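PDB 1JI0: ABC transporter, which binds ATP and probably hydrolyses it to drive the transport of branched-chain amino acids across the membrane. Local coordinates for residues I5-Q10 with L160-E165; I25-P30 with V35-A40; K45-S50 with G54-Q59; Y208-V211 with Q216-L219. All blocks are in the same frame, centred on the assembly; numbering follows the deposited sequence.

Contact 1 (I5-Q10 with L160-E165); sequences IVLEVQ and LLMMDE. With ATP (adenosine-5'-triphosphate), chain B.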
loop_
_atom_site.group_PDB
_atom_site.type_symbol
_atom_site.label_atom_id
_atom_site.label_comp_id
_atom_site.label_asym_id
_atom_site.label_seq_id
_atom_site.Cartn_x
_atom_site.Cartn_y
_atom_site.Cartn_z
ATOM N N ILE A 5 -5.993 14.696 6.630
ATOM C CA ILE A 5 -5.210 13.542 7.084
ATOM C C ILE A 5 -6.150 12.370 6.848
ATOM O O ILE A 5 -7.070 12.147 7.636
ATOM C CB ILE A 5 -4.860 13.628 8.604
ATOM C CG1 ILE A 5 -3.938 14.826 8.869
ATOM C CG2 ILE A 5 -4.171 12.330 9.068
ATOM C CD1 ILE A 5 -2.611 14.772 8.079
ATOM N N VAL A 6 -5.944 11.638 5.755
ATOM C CA VAL A 6 -6.824 10.516 5.441
ATOM C C VAL A 6 -6.733 9.383 6.448
ATOM O O VAL A 6 -7.726 8.709 6.724
ATOM C CB VAL A 6 -6.555 9.946 4.025
ATOM C CG1 VAL A 6 -6.722 11.039 2.989
ATOM C CG2 VAL A 6 -5.159 9.348 3.956
ATOM N N LEU A 7 -5.549 9.172 7.007
ATOM C CA LEU A 7 -5.376 8.111 7.983
ATOM C C LEU A 7 -4.433 8.542 9.084
ATOM O O LEU A 7 -3.333 9.037 8.815
ATOM C CB LEU A 7 -4.814 6.850 7.322
ATOM C CG LEU A 7 -4.698 5.656 8.278
ATOM C CD1 LEU A 7 -6.068 4.980 8.420
ATOM C CD2 LEU A 7 -3.678 4.671 7.736
ATOM N N GLU A 8 -4.875 8.374 10.323
ATOM C CA GLU A 8 -4.039 8.703 11.466
ATOM C C GLU A 8 -4.052 7.542 12.450
ATOM O O GLU A 8 -5.113 7.059 12.849
ATOM C CB GLU A 8 -4.516 9.972 12.174
ATOM C CG GLU A 8 -3.586 10.376 13.318
ATOM C CD GLU A 8 -4.035 11.620 14.055
ATOM O OE1 GLU A 8 -5.118 12.152 13.728
ATOM O OE2 GLU A 8 -3.305 12.065 14.967
ATOM N N VAL A 9 -2.866 7.083 12.822
ATOM C CA VAL A 9 -2.729 5.991 13.777
ATOM C C VAL A 9 -2.203 6.642 15.044
ATOM O O VAL A 9 -1.221 7.373 14.993
ATOM C CB VAL A 9 -1.711 4.922 13.271
ATOM C CG1 VAL A 9 -1.502 3.843 14.328
ATOM C CG2 VAL A 9 -2.216 4.289 11.981
ATOM N N GLN A 10 -2.865 6.410 16.175
ATOM C CA GLN A 10 -2.417 7.001 17.433
ATOM C C GLN A 10 -2.033 5.930 18.448
ATOM O O GLN A 10 -2.828 5.039 18.741
ATOM C CB GLN A 10 -3.513 7.884 18.039
ATOM C CG GLN A 10 -4.128 8.885 17.077
ATOM C CD GLN A 10 -5.127 9.802 17.758
ATOM O OE1 GLN A 10 -5.906 9.370 18.613
ATOM N NE2 GLN A 10 -5.116 11.075 17.376
ATOM N N LEU A 160 -7.899 5.345 0.028
ATOM C CA LEU A 160 -6.577 5.115 0.593
ATOM C C LEU A 160 -6.056 3.810 0.001
ATOM O O LEU A 160 -6.656 2.747 0.200
ATOM C CB LEU A 160 -6.655 4.987 2.113
ATOM C CG LEU A 160 -5.395 5.176 2.973
ATOM C CD1 LEU A 160 -5.277 4.008 3.917
ATOM C CD2 LEU A 160 -4.136 5.310 2.126
ATOM N N LEU A 161 -4.955 3.885 -0.738
ATOM C CA LEU A 161 -4.377 2.679 -1.334
ATOM C C LEU A 161 -3.176 2.237 -0.505
ATOM O O LEU A 161 -2.184 2.971 -0.393
ATOM C CB LEU A 161 -3.949 2.948 -2.781
ATOM C CG LEU A 161 -3.206 1.838 -3.544
ATOM C CD1 LEU A 161 -4.087 0.601 -3.667
ATOM C CD2 LEU A 161 -2.817 2.340 -4.938
HETATM N N MSE A 162 -3.272 1.051 0.093
HETATM C CA MSE A 162 -2.188 0.506 0.904
HETATM C C MSE A 162 -1.541 -0.625 0.113
HETATM O O MSE A 162 -2.236 -1.413 -0.533
HETATM C CB MSE A 162 -2.721 -0.020 2.240
HETATM C CG MSE A 162 -3.491 1.029 3.047
HETATM SE SE MSE A 162 -3.780 0.561 4.889
HETATM C CE MSE A 162 -2.203 1.324 5.647
HETATM N N MSE A 163 -0.213 -0.697 0.156
HETATM C CA MSE A 163 0.519 -1.717 -0.585
HETATM C C MSE A 163 1.626 -2.302 0.284
HETATM O O MSE A 163 2.427 -1.565 0.865
HETATM C CB MSE A 163 1.115 -1.103 -1.854
HETATM C CG MSE A 163 0.112 -0.368 -2.732
HETATM SE SE MSE A 163 0.944 0.413 -4.326
HETATM C CE MSE A 163 0.445 2.243 -4.075
ATOM N N ASP A 164 1.665 -3.627 0.375
ATOM C CA ASP A 164 2.666 -4.304 1.188
ATOM C C ASP A 164 3.726 -4.916 0.285
ATOM O O ASP A 164 3.466 -5.886 -0.437
ATOM C CB ASP A 164 2.010 -5.397 2.051
ATOM C CG ASP A 164 2.924 -5.903 3.158
ATOM O OD1 ASP A 164 4.095 -5.476 3.231
ATOM O OD2 ASP A 164 2.477 -6.735 3.968
ATOM N N GLU A 165 4.918 -4.324 0.332
ATOM C CA GLU A 165 6.069 -4.750 -0.452
ATOM C C GLU A 165 5.734 -5.052 -1.903
ATOM O O GLU A 165 5.915 -6.171 -2.369
ATOM C CB GLU A 165 6.718 -5.965 0.200
ATOM C CG GLU A 165 6.929 -5.766 1.682
ATOM C CD GLU A 165 8.256 -6.280 2.145
ATOM O OE1 GLU A 165 9.258 -6.022 1.445
ATOM O OE2 GLU A 165 8.307 -6.936 3.207
HETATM P PG ATP B . 6.354 -8.631 5.867
HETATM O O1G ATP B . 7.262 -9.382 4.980
HETATM O O2G ATP B . 5.992 -7.279 5.387
HETATM O O3G ATP B . 5.229 -9.474 6.410
HETATM P PB ATP B . 7.003 -7.292 8.405
HETATM O O1B ATP B . 8.301 -6.706 8.868
HETATM O O2B ATP B . 5.925 -6.387 8.048
HETATM O O3B ATP B . 7.295 -8.268 7.131
HETATM P PA ATP B . 5.305 -8.666 10.369
HETATM O O1A ATP B . 4.237 -9.189 9.505
HETATM O O2A ATP B . 4.960 -7.581 11.323
HETATM O O3A ATP B . 6.592 -8.321 9.483
HETATM O "O5'" ATP B . 5.908 -9.875 11.156
HETATM C "C5'" ATP B . 7.004 -9.698 12.058
HETATM C "C4'" ATP B . 6.579 -9.801 13.478
HETATM O "O4'" ATP B . 6.143 -11.174 13.697
HETATM C "C3'" ATP B . 7.724 -9.597 14.437
HETATM O "O3'" ATP B . 7.327 -8.675 15.471
HETATM C "C2'" ATP B . 8.015 -10.977 14.951
HETATM O "O2'" ATP B . 8.546 -11.010 16.272
HETATM C "C1'" ATP B . 6.607 -11.594 14.981
HETATM N N9 ATP B . 6.525 -13.101 15.074
HETATM C C8 ATP B . 5.628 -13.942 14.445
HETATM N N7 ATP B . 5.772 -15.211 14.708
HETATM C C5 ATP B . 6.848 -15.223 15.584
HETATM C C6 ATP B . 7.525 -16.283 16.262
HETATM N N6 ATP B . 7.144 -17.540 16.106
HETATM N N1 ATP B . 8.574 -15.983 17.077
HETATM C C2 ATP B . 8.947 -14.705 17.225
HETATM N N3 ATP B . 8.399 -13.613 16.649
HETATM C C4 ATP B . 7.328 -13.949 15.821
#
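Leu-7 and Leu-160 meet with their side chains crossed at about a right angle, an example of how two sheets of unlike character can be joined, here by apolar side chains. Leu-160 and Met-162, a selenomethionine, are alternate residues of strand 160-164, and Leu-7 CD2 meets the ends of both, lying 4.2 Å from Leu-160 CD1 and 4.2 Å from the CE methyl of Met-162. A chi1 of -176° swings the Leu-7 branch away from its own backbone N and across to strand 160-164. Met-162 leaves its strand at a slant, and only its end bends in to reach Leu-7. Beside them Val-6 CG2 lies 4.3 Å from Leu-160 CG; Val-6 and Leu-7 both face Val-29 in a classic beta bulge.

Beyond this apolar patch the strand 160-164 ends in a sequence consistent with a Walker B motif, at the gamma-phosphate of ATP. There Glu-165 OE2 stands 3.2 Å from ATP O1G, and Asp-164 OD1 is 3.4 Å from ATP O2G. Replacing Glu-165 with an alanine removes the carboxylate and is likely to open a gap beside O1G and O2G of the nucleotide.

Strand 5-16 is flanked by strands 25-30 and 60-65, strand 160-164 lies between 83-86 and 192-196, and helix 45-52 touches both Leu-7 and Met-162.

Contact 2 (I25-P30 with V35-A40); sequences IDLKVP and VTLIGA
Val-35 CG2 is the point on which the end of the strand 25-30 rests. Val-35 CG2 lies 3.8 Å from Pro-30 CD, whose ring crosses the valine side chain at about a right angle, and 3.9 Å from Val-29 CG1. Val-35 CG2 also sits 3.8 Å from Lys-28 O. Holding CG2 beside its own backbone N and CG1 anti to it (chi1 169°), Val-35 turns this branch into the corner formed by three successive residues. Further along, Leu-27 CD2 reaches Leu-37 CD1 at 4.4 Å, a slacker touch.

The difference follows from the backbones. The two strands run roughly antiparallel, at 148°, yet splay: CA atoms are 6.0 Å apart at Val-29 and Val-35, and 9.2 Å apart at Leu-27 and Leu-37. Side chains therefore bridge what main chains do not. The next shell fills the widening wedge, since Tyr-210 packs against Leu-27, Val-35 and Leu-37, and its hydroxyl is hydrogen-bonded to Lys-28 N. Thr-48 of helix 45-52 meets both leucines.

Past Ile-38 the chain enters the P-loop. Gly-39 has backbone angles at which any CB would press on the carbonyl oxygen of Ile-38, and its own oxygen is hydrogen-bonded to Lys-45 NZ; Ala-40 touches ATP.

Strand 25-30 is paired with strand 5-16 in the antiparallel sheet, whereas strand 34-38 lies in the mixed sheet between strands 192-196 and 208-213.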
loop_
_atom_site.group_PDB
_atom_site.type_symbol
_atom_site.label_atom_id
_atom_site.label_comp_id
_atom_site.label_asym_id
_atom_site.label_seq_id
_atom_site.Cartn_x
_atom_site.Cartn_y
_atom_site.Cartn_z
ATOM N N ILE A 25 2.842 3.029 18.143
ATOM C CA ILE A 25 3.335 3.894 17.078
ATOM C C ILE A 25 2.295 4.934 16.667
ATOM O O ILE A 25 1.096 4.737 16.871
ATOM C CB ILE A 25 3.716 3.075 15.828
ATOM C CG1 ILE A 25 2.484 2.327 15.312
ATOM C CG2 ILE A 25 4.859 2.102 16.165
ATOM C CD1 ILE A 25 2.670 1.735 13.948
ATOM N N ASP A 26 2.775 6.041 16.097
ATOM C CA ASP A 26 1.912 7.123 15.609
ATOM C C ASP A 26 2.278 7.352 14.142
ATOM O O ASP A 26 3.455 7.354 13.796
ATOM C CB ASP A 26 2.167 8.419 16.382
ATOM C CG ASP A 26 1.932 8.271 17.877
ATOM O OD1 ASP A 26 0.779 8.019 18.291
ATOM O OD2 ASP A 26 2.915 8.409 18.637
ATOM N N LEU A 27 1.278 7.541 13.289
ATOM C CA LEU A 27 1.510 7.785 11.866
ATOM C C LEU A 27 0.388 8.632 11.309
ATOM O O LEU A 27 -0.737 8.562 11.786
ATOM C CB LEU A 27 1.476 6.493 11.049
ATOM C CG LEU A 27 2.218 5.208 11.368
ATOM C CD1 LEU A 27 1.585 4.091 10.532
ATOM C CD2 LEU A 27 3.695 5.357 11.064
ATOM N N LYS A 28 0.694 9.406 10.272
ATOM C CA LYS A 28 -0.311 10.218 9.599
ATOM C C LYS A 28 -0.058 10.093 8.111
ATOM O O LYS A 28 1.091 10.095 7.673
ATOM C CB LYS A 28 -0.213 11.684 10.023
ATOM C CG LYS A 28 -0.651 11.931 11.452
ATOM C CD LYS A 28 -0.747 13.420 11.742
ATOM C CE LYS A 28 -1.046 13.673 13.207
ATOM N NZ LYS A 28 -1.039 15.135 13.502
ATOM N N VAL A 29 -1.124 9.941 7.338
ATOM C CA VAL A 29 -1.000 9.842 5.884
ATOM C C VAL A 29 -1.853 10.980 5.321
ATOM O O VAL A 29 -3.075 10.866 5.247
ATOM C CB VAL A 29 -1.528 8.481 5.364
ATOM C CG1 VAL A 29 -1.245 8.351 3.878
ATOM C CG2 VAL A 29 -0.865 7.328 6.142
ATOM N N PRO A 30 -1.214 12.107 4.945
ATOM C CA PRO A 30 -1.926 13.271 4.398
ATOM C C PRO A 30 -2.538 13.011 3.028
ATOM O O PRO A 30 -1.990 12.251 2.223
ATOM C CB PRO A 30 -0.841 14.359 4.340
ATOM C CG PRO A 30 0.176 13.907 5.396
ATOM C CD PRO A 30 0.213 12.417 5.150
ATOM N N VAL A 35 3.026 8.032 1.568
ATOM C CA VAL A 35 3.745 7.884 2.824
ATOM C C VAL A 35 4.285 6.469 2.861
ATOM O O VAL A 35 3.592 5.532 2.486
ATOM C CB VAL A 35 2.820 8.105 4.042
ATOM C CG1 VAL A 35 3.534 7.671 5.325
ATOM C CG2 VAL A 35 2.441 9.570 4.135
ATOM N N THR A 36 5.523 6.301 3.302
ATOM C CA THR A 36 6.073 4.971 3.350
ATOM C C THR A 36 6.538 4.570 4.741
ATOM O O THR A 36 7.034 5.381 5.528
ATOM C CB THR A 36 7.237 4.802 2.339
ATOM O OG1 THR A 36 7.641 3.426 2.311
ATOM C CG2 THR A 36 8.433 5.679 2.731
ATOM N N LEU A 37 6.335 3.297 5.040
ATOM C CA LEU A 37 6.742 2.719 6.303
ATOM C C LEU A 37 7.808 1.721 5.878
ATOM O O LEU A 37 7.533 0.803 5.106
ATOM C CB LEU A 37 5.544 2.026 6.948
ATOM C CG LEU A 37 5.691 1.294 8.273
ATOM C CD1 LEU A 37 6.211 2.239 9.358
ATOM C CD2 LEU A 37 4.318 0.729 8.653
ATOM N N ILE A 38 9.035 1.935 6.343
ATOM C CA ILE A 38 10.140 1.058 5.990
ATOM C C ILE A 38 10.769 0.456 7.234
ATOM O O ILE A 38 10.559 0.942 8.344
ATOM C CB ILE A 38 11.228 1.819 5.190
ATOM C CG1 ILE A 38 11.842 2.930 6.048
ATOM C CG2 ILE A 38 10.614 2.420 3.925
ATOM C CD1 ILE A 38 12.967 3.683 5.349
ATOM N N GLY A 39 11.531 -0.615 7.038
ATOM C CA GLY A 39 12.189 -1.274 8.145
ATOM C C GLY A 39 12.582 -2.676 7.742
ATOM O O GLY A 39 12.095 -3.195 6.736
ATOM N N ALA A 40 13.460 -3.293 8.525
ATOM C CA ALA A 40 13.923 -4.647 8.237
ATOM C C ALA A 40 12.803 -5.668 8.400
ATOM O O ALA A 40 11.765 -5.387 9.003
ATOM C CB ALA A 40 15.087 -5.001 9.150
#

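Contact 3 (K45-S50 with G54-Q59); sequences KTTTLS and GLVRAQ. With ATP (adenosine-5'-triphosphate), chain B.
The helix that leads out of the Walker A motif, or P-loop, closes where Ser-50 meets Leu-55 and Val-56, so one short helix carries a nucleotide site at its start and a Schellman motif at its end. Gly-54, with positive phi, is the residue that leaves the helix. Leu-55 N then turns back to donate to Ser-50 O at 2.7 Å, an almost straight bond (171°) with the donor tilted from the carbonyl plane.

Val-56 folds under the same turn. Its CG1 is set between the backbone N and the carbonyl carbon (chi1 61°), which lays it 3.7 Å from Ser-50 CB and 3.8 Å from Thr-47 O. Ser-50 OG curls back along the helix instead, donating to Thr-46 O at 3.0 Å from above the carbonyl plane; that oxygen also accepts Ser-50 N, so two bonds from one residue grip it.

At the other end Lys-45, its chain bent at the last two torsions, brings NZ to ATP O1B at 2.8 Å. Thr-47 OG1 donates to ATP O2A at 2.7 Å. Lysine and threonines at the first turn of a helix, facing the phosphates after a glycine-rich loop, are the hallmark of the strand-loop-helix of P-loop ATPases.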
loop_
_atom_site.group_PDB
_atom_site.type_symbol
_atom_site.label_atom_id
_atom_site.label_comp_id
_atom_site.label_asym_id
_atom_site.label_seq_id
_atom_site.Cartn_x
_atom_site.Cartn_y
_atom_site.Cartn_z
ATOM N N LYS A 45 5.838 -4.262 9.835
ATOM C CA LYS A 45 5.211 -3.543 8.730
ATOM C C LYS A 45 3.857 -4.096 8.279
ATOM O O LYS A 45 2.890 -3.346 8.153
ATOM C CB LYS A 45 6.177 -3.491 7.536
ATOM C CG LYS A 45 7.491 -2.784 7.830
ATOM C CD LYS A 45 8.380 -2.708 6.590
ATOM C CE LYS A 45 8.719 -4.089 6.044
ATOM N NZ LYS A 45 9.474 -4.919 7.029
ATOM N N THR A 46 3.795 -5.397 8.007
ATOM C CA THR A 46 2.558 -6.045 7.569
ATOM C C THR A 46 1.524 -6.016 8.690
ATOM O O THR A 46 0.332 -5.863 8.438
ATOM C CB THR A 46 2.798 -7.518 7.171
ATOM O OG1 THR A 46 3.582 -7.563 5.978
ATOM C CG2 THR A 46 1.473 -8.239 6.909
ATOM N N THR A 47 1.989 -6.170 9.923
ATOM C CA THR A 47 1.097 -6.148 11.069
ATOM C C THR A 47 0.419 -4.780 11.134
ATOM O O THR A 47 -0.781 -4.691 11.378
ATOM C CB THR A 47 1.867 -6.423 12.376
ATOM O OG1 THR A 47 2.449 -7.731 12.314
ATOM C CG2 THR A 47 0.929 -6.363 13.586
ATOM N N THR A 48 1.183 -3.717 10.887
ATOM C CA THR A 48 0.615 -2.374 10.916
ATOM C C THR A 48 -0.518 -2.249 9.911
ATOM O O THR A 48 -1.600 -1.769 10.254
ATOM C CB THR A 48 1.684 -1.302 10.628
ATOM O OG1 THR A 48 2.676 -1.346 11.659
ATOM C CG2 THR A 48 1.061 0.093 10.590
ATOM N N LEU A 49 -0.282 -2.697 8.680
ATOM C CA LEU A 49 -1.303 -2.625 7.639
ATOM C C LEU A 49 -2.492 -3.522 7.970
ATOM O O LEU A 49 -3.643 -3.178 7.673
ATOM C CB LEU A 49 -0.739 -3.052 6.280
ATOM C CG LEU A 49 0.393 -2.255 5.633
ATOM C CD1 LEU A 49 0.652 -2.815 4.248
ATOM C CD2 LEU A 49 0.024 -0.789 5.526
ATOM N N SER A 50 -2.210 -4.680 8.564
ATOM C CA SER A 50 -3.263 -5.618 8.933
ATOM C C SER A 50 -4.153 -5.002 9.998
ATOM O O SER A 50 -5.373 -5.117 9.930
ATOM C CB SER A 50 -2.663 -6.928 9.452
ATOM O OG SER A 50 -2.061 -7.661 8.392
ATOM N N GLY A 54 -8.040 -4.047 9.884
ATOM C CA GLY A 54 -8.849 -4.824 10.809
ATOM C C GLY A 54 -8.678 -6.329 10.677
ATOM O O GLY A 54 -9.615 -7.088 10.938
ATOM N N LEU A 55 -7.489 -6.767 10.278
ATOM C CA LEU A 55 -7.213 -8.190 10.113
ATOM C C LEU A 55 -6.563 -8.754 11.368
ATOM O O LEU A 55 -6.486 -9.965 11.552
ATOM C CB LEU A 55 -6.308 -8.413 8.902
ATOM C CG LEU A 55 -6.873 -7.874 7.587
ATOM C CD1 LEU A 55 -5.904 -8.148 6.451
ATOM C CD2 LEU A 55 -8.212 -8.518 7.315
ATOM N N VAL A 56 -6.080 -7.867 12.226
ATOM C CA VAL A 56 -5.470 -8.271 13.481
ATOM C C VAL A 56 -5.993 -7.255 14.489
ATOM O O VAL A 56 -6.285 -6.120 14.121
ATOM C CB VAL A 56 -3.924 -8.243 13.406
ATOM C CG1 VAL A 56 -3.428 -6.844 13.104
ATOM C CG2 VAL A 56 -3.338 -8.736 14.710
ATOM N N ARG A 57 -6.129 -7.654 15.747
ATOM C CA ARG A 57 -6.667 -6.754 16.758
ATOM C C ARG A 57 -5.711 -5.710 17.319
ATOM O O ARG A 57 -4.527 -5.971 17.534
ATOM C CB ARG A 57 -7.245 -7.560 17.926
ATOM C CG ARG A 57 -7.925 -6.695 18.977
ATOM C CD ARG A 57 -8.305 -7.498 20.209
ATOM N NE ARG A 57 -8.803 -6.640 21.279
ATOM C CZ ARG A 57 -9.932 -5.944 21.214
ATOM N NH1 ARG A 57 -10.301 -5.186 22.239
ATOM N NH2 ARG A 57 -10.697 -6.011 20.131
ATOM N N ALA A 58 -6.252 -4.521 17.565
ATOM C CA ALA A 58 -5.485 -3.428 18.141
ATOM C C ALA A 58 -5.873 -3.378 19.615
ATOM O O ALA A 58 -6.973 -2.955 19.956
ATOM C CB ALA A 58 -5.843 -2.115 17.453
ATOM N N GLN A 59 -4.965 -3.820 20.479
ATOM C CA GLN A 59 -5.206 -3.855 21.919
ATOM C C GLN A 59 -5.211 -2.464 22.549
ATOM O O GLN A 59 -5.811 -2.250 23.602
ATOM C CB GLN A 59 -4.131 -4.702 22.609
ATOM C CG GLN A 59 -3.717 -5.956 21.843
ATOM C CD GLN A 59 -4.789 -7.025 21.822
ATOM O OE1 GLN A 59 -4.529 -8.175 21.448
ATOM N NE2 GLN A 59 -6.005 -6.655 22.222
HETATM P PG ATP B . 6.354 -8.631 5.867
HETATM O O1G ATP B . 7.262 -9.382 4.980
HETATM O O2G ATP B . 5.992 -7.279 5.387
HETATM O O3G ATP B . 5.229 -9.474 6.410
HETATM P PB ATP B . 7.003 -7.292 8.405
HETATM O O1B ATP B . 8.301 -6.706 8.868
HETATM O O2B ATP B . 5.925 -6.387 8.048
HETATM O O3B ATP B . 7.295 -8.268 7.131
HETATM P PA ATP B . 5.305 -8.666 10.369
HETATM O O1A ATP B . 4.237 -9.189 9.505
HETATM O O2A ATP B . 4.960 -7.581 11.323
HETATM O O3A ATP B . 6.592 -8.321 9.483
HETATM O "O5'" ATP B . 5.908 -9.875 11.156
HETATM C "C5'" ATP B . 7.004 -9.698 12.058
HETATM C "C4'" ATP B . 6.579 -9.801 13.478
HETATM O "O4'" ATP B . 6.143 -11.174 13.697
HETATM C "C3'" ATP B . 7.724 -9.597 14.437
HETATM O "O3'" ATP B . 7.327 -8.675 15.471
HETATM C "C2'" ATP B . 8.015 -10.977 14.951
HETATM O "O2'" ATP B . 8.546 -11.010 16.272
HETATM C "C1'" ATP B . 6.607 -11.594 14.981
HETATM N N9 ATP B . 6.525 -13.101 15.074
HETATM C C8 ATP B . 5.628 -13.942 14.445
HETATM N N7 ATP B . 5.772 -15.211 14.708
HETATM C C5 ATP B . 6.848 -15.223 15.584
HETATM C C6 ATP B . 7.525 -16.283 16.262
HETATM N N6 ATP B . 7.144 -17.540 16.106
HETATM N N1 ATP B . 8.574 -15.983 17.077
HETATM C C2 ATP B . 8.947 -14.705 17.225
HETATM N N3 ATP B . 8.399 -13.613 16.649
HETATM C C4 ATP B . 7.328 -13.949 15.821
#

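Contact 4 (Y208-V211 with Q216-L219); sequences YGYV and QIVL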
loop_
_atom_site.group_PDB
_atom_site.type_symbol
_atom_site.label_atom_id
_atom_site.label_comp_id
_atom_site.label_asym_id
_atom_site.label_seq_id
_atom_site.Cartn_x
_atom_site.Cartn_y
_atom_site.Cartn_z
ATOM N N TYR A 208 6.777 11.365 2.546
ATOM C CA TYR A 208 7.138 11.247 3.954
ATOM C C TYR A 208 7.413 9.790 4.276
ATOM O O TYR A 208 6.844 8.897 3.650
ATOM C CB TYR A 208 5.969 11.746 4.804
ATOM C CG TYR A 208 6.330 12.142 6.215
ATOM C CD1 TYR A 208 6.820 13.416 6.493
ATOM C CD2 TYR A 208 6.176 11.244 7.271
ATOM C CE1 TYR A 208 7.145 13.793 7.796
ATOM C CE2 TYR A 208 6.499 11.603 8.578
ATOM C CZ TYR A 208 6.981 12.880 8.834
ATOM O OH TYR A 208 7.287 13.249 10.127
ATOM N N GLY A 209 8.277 9.553 5.255
ATOM C CA GLY A 209 8.598 8.189 5.626
ATOM C C GLY A 209 8.684 7.965 7.124
ATOM O O GLY A 209 8.901 8.902 7.898
ATOM N N TYR A 210 8.515 6.708 7.527
ATOM C CA TYR A 210 8.594 6.304 8.926
ATOM C C TYR A 210 9.492 5.068 8.983
ATOM O O TYR A 210 9.323 4.135 8.201
ATOM C CB TYR A 210 7.212 5.936 9.469
ATOM C CG TYR A 210 6.246 7.083 9.610
ATOM C CD1 TYR A 210 5.426 7.468 8.553
ATOM C CD2 TYR A 210 6.138 7.777 10.818
ATOM C CE1 TYR A 210 4.514 8.520 8.698
ATOM C CE2 TYR A 210 5.237 8.821 10.967
ATOM C CZ TYR A 210 4.433 9.188 9.909
ATOM O OH TYR A 210 3.559 10.236 10.060
ATOM N N VAL A 211 10.453 5.067 9.900
ATOM C CA VAL A 211 11.362 3.935 10.031
ATOM C C VAL A 211 10.938 3.105 11.235
ATOM O O VAL A 211 11.054 3.546 12.377
ATOM C CB VAL A 211 12.824 4.397 10.213
ATOM C CG1 VAL A 211 13.742 3.183 10.293
ATOM C CG2 VAL A 211 13.244 5.268 9.046
ATOM N N GLN A 216 8.584 -0.222 16.822
ATOM C CA GLN A 216 8.578 1.192 17.186
ATOM C C GLN A 216 9.166 2.080 16.083
ATOM O O GLN A 216 10.058 1.660 15.346
ATOM C CB GLN A 216 9.374 1.421 18.472
ATOM C CG GLN A 216 8.903 0.622 19.674
ATOM C CD GLN A 216 9.461 1.177 20.973
ATOM O OE1 GLN A 216 9.031 2.226 21.446
ATOM N NE2 GLN A 216 10.433 0.479 21.549
ATOM N N ILE A 217 8.666 3.311 15.978
ATOM C CA ILE A 217 9.175 4.247 14.981
ATOM C C ILE A 217 10.392 4.930 15.600
ATOM O O ILE A 217 10.275 5.589 16.627
ATOM C CB ILE A 217 8.120 5.326 14.620
ATOM C CG1 ILE A 217 6.827 4.661 14.144
ATOM C CG2 ILE A 217 8.658 6.239 13.521
ATOM C CD1 ILE A 217 7.002 3.723 12.980
ATOM N N VAL A 218 11.563 4.767 14.992
ATOM C CA VAL A 218 12.766 5.382 15.536
ATOM C C VAL A 218 13.105 6.690 14.832
ATOM O O VAL A 218 13.907 7.480 15.326
ATOM C CB VAL A 218 13.974 4.422 15.433
ATOM C CG1 VAL A 218 13.695 3.164 16.242
ATOM C CG2 VAL A 218 14.236 4.052 13.981
ATOM N N LEU A 219 12.483 6.917 13.680
ATOM C CA LEU A 219 12.740 8.119 12.904
ATOM C C LEU A 219 11.634 8.314 11.880
ATOM O O LEU A 219 11.089 7.343 11.351
ATOM C CB LEU A 219 14.083 7.980 12.183
ATOM C CG LEU A 219 14.630 9.155 11.371
ATOM C CD1 LEU A 219 14.869 10.339 12.278
ATOM C CD2 LEU A 219 15.935 8.744 10.703
#
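Val-211 is held against Val-218 and Leu-219 by both its backbone N-H and its carbonyl oxygen, while Gln-216, at the start of the partner strand, is exposed. The tight part is backbone: Val-211 N donates to Leu-219 O at 2.8 Å, and Val-218 N returns to Val-211 O at 2.9 Å. Ile-217 CA adds a CA-H...O contact to Val-211 O at 3.3 Å. Val-218 and Leu-219 thus share one opposite residue, as in a beta bulge, within the hairpin of strands 208-213 and 216-222 that ends the mixed sheet.

On the side of Tyr-210 and Ile-217, Ile-217 CG2 comes to the edge of the Tyr-210 ring, near its plane, 4.0 Å from CD2. Tyr-208 CE2 lies over a face of that ring, toward the rim. With an alanine in place of Ile-217, CG2 and CD1 are gone, and the ring edge of Tyr-210 would probably lose its neighbour from this strand. The looseness lies with the exposed residues, Gln-216 and Val-218. Val-218 CG2, held between backbone N and carbonyl carbon, still touches Val-211 CG1 at 3.8 Å, while helix 230-236 meets Val-218 and Leu-219.

Contacts 1 and 2 are both buried and both join the antiparallel sheet to the mixed one through apolar side chains, with strands 5-16 and 25-30 paired by backbone bonds such as Val-9 N to Leu-27 O. Contact 4 is partly buried and continues the mixed sheet from contact 2, whose strand 34-38 pairs with 208-213; here backbone bonds carry the join. Contact 3 lies at the surface and relies on a helix end. Polar chemistry gathers at ATP, which contacts 1 and 3 share and which contact 2 touches through Ala-40. Along the chain, contacts 2 and 3 are nested within the loop that contact 1 closes, and contact 4 follows.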